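Local coordinates for sporozoite microneme protein essential for cell traversal (Plasmodium berghei, PDB 4U5A), which is needed by sporozoites to traverse host cells during infection, at residues E13-S18 / F75-K80; L125-G130 / S168-F173. All blocks are in the same frame, centred on the assembly; numbering follows the deposited sequence.

Contact 1: E13-S18 / F75-K80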
loop_
_atom_site.group_PDB
_atom_site.type_symbol
_atom_site.label_atom_id
_atom_site.label_comp_id
_atom_site.label_asym_id
_atom_site.label_seq_id
_atom_site.Cartn_x
_atom_site.Cartn_y
_atom_site.Cartn_z
ATOM N N GLU A 13 -25.603 -1.915 5.511
ATOM C CA GLU A 13 -24.487 -2.769 5.907
ATOM C C GLU A 13 -23.438 -2.852 4.795
ATOM O O GLU A 13 -22.225 -2.845 5.057
ATOM C CB GLU A 13 -25.001 -4.164 6.276
ATOM C CG GLU A 13 -25.822 -4.193 7.568
ATOM C CD GLU A 13 -26.541 -5.513 7.791
ATOM O OE1 GLU A 13 -26.834 -6.211 6.798
ATOM O OE2 GLU A 13 -26.815 -5.851 8.963
ATOM N N PHE A 14 -23.912 -2.911 3.553
ATOM C CA PHE A 14 -23.024 -2.878 2.393
ATOM C C PHE A 14 -22.333 -1.516 2.312
ATOM O O PHE A 14 -21.127 -1.422 2.027
ATOM C CB PHE A 14 -23.804 -3.191 1.114
ATOM C CG PHE A 14 -23.999 -4.664 0.878
ATOM C CD1 PHE A 14 -23.320 -5.314 -0.141
ATOM C CD2 PHE A 14 -24.847 -5.403 1.690
ATOM C CE1 PHE A 14 -23.493 -6.671 -0.353
ATOM C CE2 PHE A 14 -25.023 -6.759 1.485
ATOM C CZ PHE A 14 -24.343 -7.394 0.462
ATOM N N ASP A 15 -23.112 -0.465 2.560
ATOM C CA ASP A 15 -22.574 0.882 2.659
ATOM C C ASP A 15 -21.457 0.924 3.709
ATOM O O ASP A 15 -20.442 1.605 3.527
ATOM C CB ASP A 15 -23.681 1.878 3.009
ATOM C CG ASP A 15 -24.584 2.188 1.825
ATOM O OD1 ASP A 15 -24.185 1.884 0.680
ATOM O OD2 ASP A 15 -25.688 2.734 2.038
ATOM N N LYS A 16 -21.640 0.174 4.794
ATOM C CA LYS A 16 -20.623 0.079 5.837
ATOM C C LYS A 16 -19.375 -0.629 5.321
ATOM O O LYS A 16 -18.255 -0.244 5.665
ATOM C CB LYS A 16 -21.170 -0.638 7.063
ATOM N N LEU A 17 -19.561 -1.665 4.506
ATOM C CA LEU A 17 -18.416 -2.313 3.862
ATOM C C LEU A 17 -17.601 -1.292 3.066
ATOM O O LEU A 17 -16.369 -1.191 3.222
ATOM C CB LEU A 17 -18.875 -3.460 2.959
ATOM C CG LEU A 17 -19.336 -4.733 3.672
ATOM C CD1 LEU A 17 -19.962 -5.717 2.699
ATOM C CD2 LEU A 17 -18.158 -5.377 4.384
ATOM N N SER A 18 -18.296 -0.515 2.236
ATOM C CA SER A 18 -17.630 0.492 1.419
ATOM C C SER A 18 -16.882 1.520 2.269
ATOM O O SER A 18 -15.704 1.813 2.019
ATOM C CB SER A 18 -18.644 1.207 0.523
ATOM O OG SER A 18 -19.147 0.344 -0.479
ATOM N N PHE A 75 -18.185 -1.620 -7.062
ATOM C CA PHE A 75 -18.686 -2.989 -7.092
ATOM C C PHE A 75 -19.868 -3.184 -6.153
ATOM O O PHE A 75 -20.881 -3.774 -6.531
ATOM C CB PHE A 75 -17.586 -3.979 -6.725
ATOM C CG PHE A 75 -18.073 -5.392 -6.595
ATOM C CD1 PHE A 75 -18.236 -6.188 -7.718
ATOM C CD2 PHE A 75 -18.395 -5.916 -5.351
ATOM C CE1 PHE A 75 -18.693 -7.489 -7.603
ATOM C CE2 PHE A 75 -18.855 -7.213 -5.227
ATOM C CZ PHE A 75 -19.005 -8.002 -6.356
ATOM N N ILE A 76 -19.725 -2.694 -4.926
ATOM C CA ILE A 76 -20.764 -2.814 -3.911
ATOM C C ILE A 76 -22.056 -2.107 -4.338
ATOM O O ILE A 76 -23.150 -2.636 -4.135
ATOM C CB ILE A 76 -20.273 -2.275 -2.558
ATOM C CG1 ILE A 76 -19.153 -3.173 -2.026
ATOM C CG2 ILE A 76 -21.411 -2.204 -1.554
ATOM C CD1 ILE A 76 -18.715 -2.845 -0.623
ATOM N N GLU A 77 -21.938 -0.922 -4.928
ATOM C CA GLU A 77 -23.116 -0.180 -5.363
ATOM C C GLU A 77 -23.891 -0.955 -6.424
ATOM O O GLU A 77 -25.119 -1.050 -6.365
ATOM C CB GLU A 77 -22.720 1.188 -5.915
ATOM C CG GLU A 77 -22.082 2.109 -4.902
ATOM C CD GLU A 77 -23.062 2.586 -3.854
ATOM O OE1 GLU A 77 -24.239 2.821 -4.204
ATOM O OE2 GLU A 77 -22.652 2.742 -2.683
ATOM N N ASN A 78 -23.167 -1.500 -7.396
ATOM C CA ASN A 78 -23.776 -2.230 -8.499
ATOM C C ASN A 78 -24.254 -3.617 -8.080
ATOM O O ASN A 78 -24.923 -4.309 -8.849
ATOM C CB ASN A 78 -22.796 -2.338 -9.665
ATOM C CG ASN A 78 -22.560 -1.002 -10.358
ATOM O OD1 ASN A 78 -23.339 -0.058 -10.207
ATOM N ND2 ASN A 78 -21.469 -0.915 -11.112
ATOM N N ASN A 79 -23.920 -4.011 -6.854
ATOM C CA ASN A 79 -24.262 -5.336 -6.349
ATOM C C ASN A 79 -25.448 -5.261 -5.386
ATOM O O ASN A 79 -25.986 -6.282 -4.958
ATOM C CB ASN A 79 -23.038 -5.959 -5.660
ATOM C CG ASN A 79 -23.234 -7.424 -5.310
ATOM O OD1 ASN A 79 -23.470 -7.769 -4.154
ATOM N ND2 ASN A 79 -23.121 -8.294 -6.308
ATOM N N LYS A 80 -25.849 -4.036 -5.058
ATOM C CA LYS A 80 -27.021 -3.796 -4.227
ATOM C C LYS A 80 -28.288 -4.338 -4.877
ATOM O O LYS A 80 -29.209 -4.773 -4.189
ATOM C CB LYS A 80 -27.175 -2.304 -3.937
ATOM C CG LYS A 80 -26.145 -1.741 -2.968
ATOM C CD LYS A 80 -26.394 -0.263 -2.721
ATOM C CE LYS A 80 -25.348 0.325 -1.798
ATOM N NZ LYS A 80 -25.609 1.762 -1.518
#
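Lys80 NZ meets Asp15 OD1 at 2.6 Å in a salt bridge between the two helices. Asp15 OD1 accepts through its syn lone pair, on the side of the other carboxylate oxygen. The lysine chain is extended beyond CG, and it crosses the aspartate side chain at about a right angle. The same ammonium group also binds Glu77 of its own helix, with NZ 3.2 Å from OE1. This bond comes from above the carboxylate plane. Glu77 is bent at CB-CG (chi2 -70°), which turns its carboxylate back toward the lysine. Asp15 OD1 and Glu77 OE2 lie only 3.8 Å apart, and the shared lysine probably offsets their repulsion.

Beneath this network Ile76 fills the interface. Its CG2 sits at the edge of the Phe14 ring, in the ring plane, and 3.7 Å from Phe14 CB. The other branch ends in CD1, which packs 3.6 Å from Leu17 CB and also touches Ser18 OG. Phe14 and Leu17 also touch Ile98 of helix 88-126. The segment axes approach to 9.8 Å at 167°. This is nearly antiparallel packing, with apolar side chains between the helices and an ion-pair network at the border, as in a four-helix bundle.

Contact 2: L125-G130 / S168-F173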
loop_
_atom_site.group_PDB
_atom_site.type_symbol
_atom_site.label_atom_id
_atom_site.label_comp_id
_atom_site.label_asym_id
_atom_site.label_seq_id
_atom_site.Cartn_x
_atom_site.Cartn_y
_atom_site.Cartn_z
ATOM N N LEU A 125 19.913 5.256 4.185
ATOM C CA LEU A 125 21.296 4.890 4.467
ATOM C C LEU A 125 22.228 5.145 3.280
ATOM O O LEU A 125 23.261 5.803 3.431
ATOM C CB LEU A 125 21.392 3.422 4.886
ATOM C CG LEU A 125 20.920 3.097 6.304
ATOM C CD1 LEU A 125 21.239 1.656 6.676
ATOM C CD2 LEU A 125 21.563 4.056 7.286
ATOM N N LYS A 126 21.871 4.628 2.106
ATOM C CA LYS A 126 22.777 4.686 0.958
ATOM C C LYS A 126 23.082 6.114 0.498
ATOM O O LYS A 126 24.181 6.389 0.017
ATOM C CB LYS A 126 22.221 3.867 -0.211
ATOM C CG LYS A 126 23.179 3.769 -1.399
ATOM C CD LYS A 126 22.689 2.773 -2.440
ATOM C CE LYS A 126 23.718 2.552 -3.543
ATOM N NZ LYS A 126 23.945 3.760 -4.382
ATOM N N TYR A 127 22.121 7.024 0.642
ATOM C CA TYR A 127 22.317 8.395 0.171
ATOM C C TYR A 127 22.148 9.430 1.273
ATOM O O TYR A 127 23.131 10.030 1.711
ATOM C CB TYR A 127 21.370 8.707 -0.990
ATOM C CG TYR A 127 21.670 7.874 -2.209
ATOM C CD1 TYR A 127 22.765 8.162 -3.011
ATOM C CD2 TYR A 127 20.869 6.796 -2.553
ATOM C CE1 TYR A 127 23.056 7.398 -4.122
ATOM C CE2 TYR A 127 21.151 6.027 -3.666
ATOM C CZ TYR A 127 22.245 6.334 -4.446
ATOM O OH TYR A 127 22.540 5.577 -5.555
ATOM N N GLY A 128 20.905 9.657 1.691
ATOM C CA GLY A 128 20.600 10.664 2.693
ATOM C C GLY A 128 21.482 10.596 3.923
ATOM O O GLY A 128 22.046 9.552 4.244
ATOM N N LYS A 129 21.615 11.720 4.613
ATOM C CA LYS A 129 22.437 11.776 5.811
ATOM C C LYS A 129 21.831 12.748 6.802
ATOM O O LYS A 129 22.157 13.935 6.791
ATOM C CB LYS A 129 23.865 12.175 5.469
ATOM N N GLY A 130 20.932 12.234 7.636
ATOM C CA GLY A 130 20.244 13.019 8.646
ATOM C C GLY A 130 21.106 14.018 9.399
ATOM O O GLY A 130 20.979 15.225 9.193
ATOM N N SER A 168 21.940 11.512 -10.663
ATOM C CA SER A 168 21.716 10.524 -11.711
ATOM C C SER A 168 21.868 9.140 -11.084
ATOM O O SER A 168 21.240 8.160 -11.504
ATOM C CB SER A 168 22.705 10.713 -12.861
ATOM O OG SER A 168 24.042 10.701 -12.382
ATOM N N GLU A 169 22.708 9.090 -10.053
ATOM C CA GLU A 169 22.972 7.874 -9.302
ATOM C C GLU A 169 21.779 7.504 -8.426
ATOM O O GLU A 169 21.434 6.328 -8.300
ATOM C CB GLU A 169 24.220 8.044 -8.439
ATOM C CG GLU A 169 25.538 7.847 -9.180
ATOM C CD GLU A 169 25.444 6.835 -10.309
ATOM O OE1 GLU A 169 25.096 5.662 -10.046
ATOM O OE2 GLU A 169 25.727 7.219 -11.463
ATOM N N LEU A 170 21.157 8.515 -7.821
ATOM C CA LEU A 170 19.990 8.300 -6.969
ATOM C C LEU A 170 18.813 7.813 -7.817
ATOM O O LEU A 170 18.083 6.904 -7.412
ATOM C CB LEU A 170 19.642 9.583 -6.202
ATOM C CG LEU A 170 18.492 9.581 -5.184
ATOM C CD1 LEU A 170 18.772 10.578 -4.071
ATOM C CD2 LEU A 170 17.167 9.912 -5.842
ATOM N N ILE A 171 18.629 8.423 -8.987
ATOM C CA ILE A 171 17.639 7.939 -9.941
ATOM C C ILE A 171 17.950 6.491 -10.296
ATOM O O ILE A 171 17.063 5.629 -10.277
ATOM C CB ILE A 171 17.597 8.789 -11.242
ATOM C CG1 ILE A 171 16.710 10.027 -11.073
ATOM C CG2 ILE A 171 16.970 8.009 -12.371
ATOM C CD1 ILE A 171 17.261 11.095 -10.190
ATOM N N ASN A 172 19.223 6.217 -10.570
ATOM C CA ASN A 172 19.633 4.871 -10.945
ATOM C C ASN A 172 19.378 3.848 -9.840
ATOM O O ASN A 172 19.179 2.665 -10.116
ATOM C CB ASN A 172 21.118 4.862 -11.326
ATOM C CG ASN A 172 21.686 3.458 -11.447
ATOM O OD1 ASN A 172 21.164 2.622 -12.188
ATOM N ND2 ASN A 172 22.754 3.186 -10.702
ATOM N N PHE A 173 19.341 4.305 -8.592
ATOM C CA PHE A 173 19.133 3.385 -7.481
ATOM C C PHE A 173 17.664 3.173 -7.133
ATOM O O PHE A 173 17.238 2.045 -6.886
ATOM C CB PHE A 173 19.878 3.859 -6.236
ATOM C CG PHE A 173 19.662 2.981 -5.037
ATOM C CD1 PHE A 173 20.146 1.682 -5.021
ATOM C CD2 PHE A 173 18.976 3.450 -3.928
ATOM C CE1 PHE A 173 19.950 0.865 -3.922
ATOM C CE2 PHE A 173 18.780 2.641 -2.824
ATOM C CZ PHE A 173 19.267 1.346 -2.821
#
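The Phe173 ring carries Lys126 on one face. Lys126 CD stands over the ring centre, 3.6 Å from the centroid, which makes a CH-pi contact. The lysine chain runs straight to CD and CE and then bends at its last torsion (chi4 -66°). The bend turns NZ toward the tyrosine hydroxyl. NZ still lies 4.8 Å from the Phe173 centroid, in an off-centre cation-pi contact.

Leu170 CA lies over one face of the Tyr127 ring, and Lys126 CG lies against the opposite face, toward the ring's margin. Phe173 comes to the tyrosine edge, near the ring plane, with its CD2 3.4 Å from Tyr127 CE2. The two ring planes are 59° apart, an oblique pairing. Phe173 holds its CG anti to the backbone N (chi1 178°), which carries the ring out beneath the lysine.

The contact joins two helix ends of the four-helix bundle. Tyr127 is the first residue to leave helical geometry after helix 88-126, and Phe173 lies in the first turns of helix 167-197. His122, a turn before Lys126, meets Phe173 edge-to-face. Leu170 also touches Val50 of helix 49-57, so a third helix adjoins this end.

The polar atoms gather around the tyrosine hydroxyl. Lys126 NZ donates a hydrogen bond of 2.6 Å to Tyr127 OH, which ties these neighbouring side chains together. The Tyr127 OH is also 3.1 Å from Glu169 O and close to Phe173 CB. The Glu169 carboxylate is further off, with OE1 6.1 Å from Lys126 NZ. At that distance it may favour the lysine charge through space without pairing with it. Lys126 also touches Tyr157 from a loop.

Overall arrangement
Contacts 1 and 2 lie on opposite sides of the chain's centre, with their own centres about 44 Å apart and their nearest atoms about 34 Å apart. They share no helix. Contact 1 joins helices 10-39 and 59-84. Contact 2 joins the end of helix 88-126 to helix 167-197. Helices 59-84 and 88-126 follow each other in the chain, and both segments of contact 1 come first. Contact 1 is partly buried, and its two sides are both helical. Apolar packing of a ring and aliphatic chains is bordered there by ion pairs. Contact 2 is at the surface, where a helix gives way to a loop. It relies on aromatic rings and a lysine over a ring face.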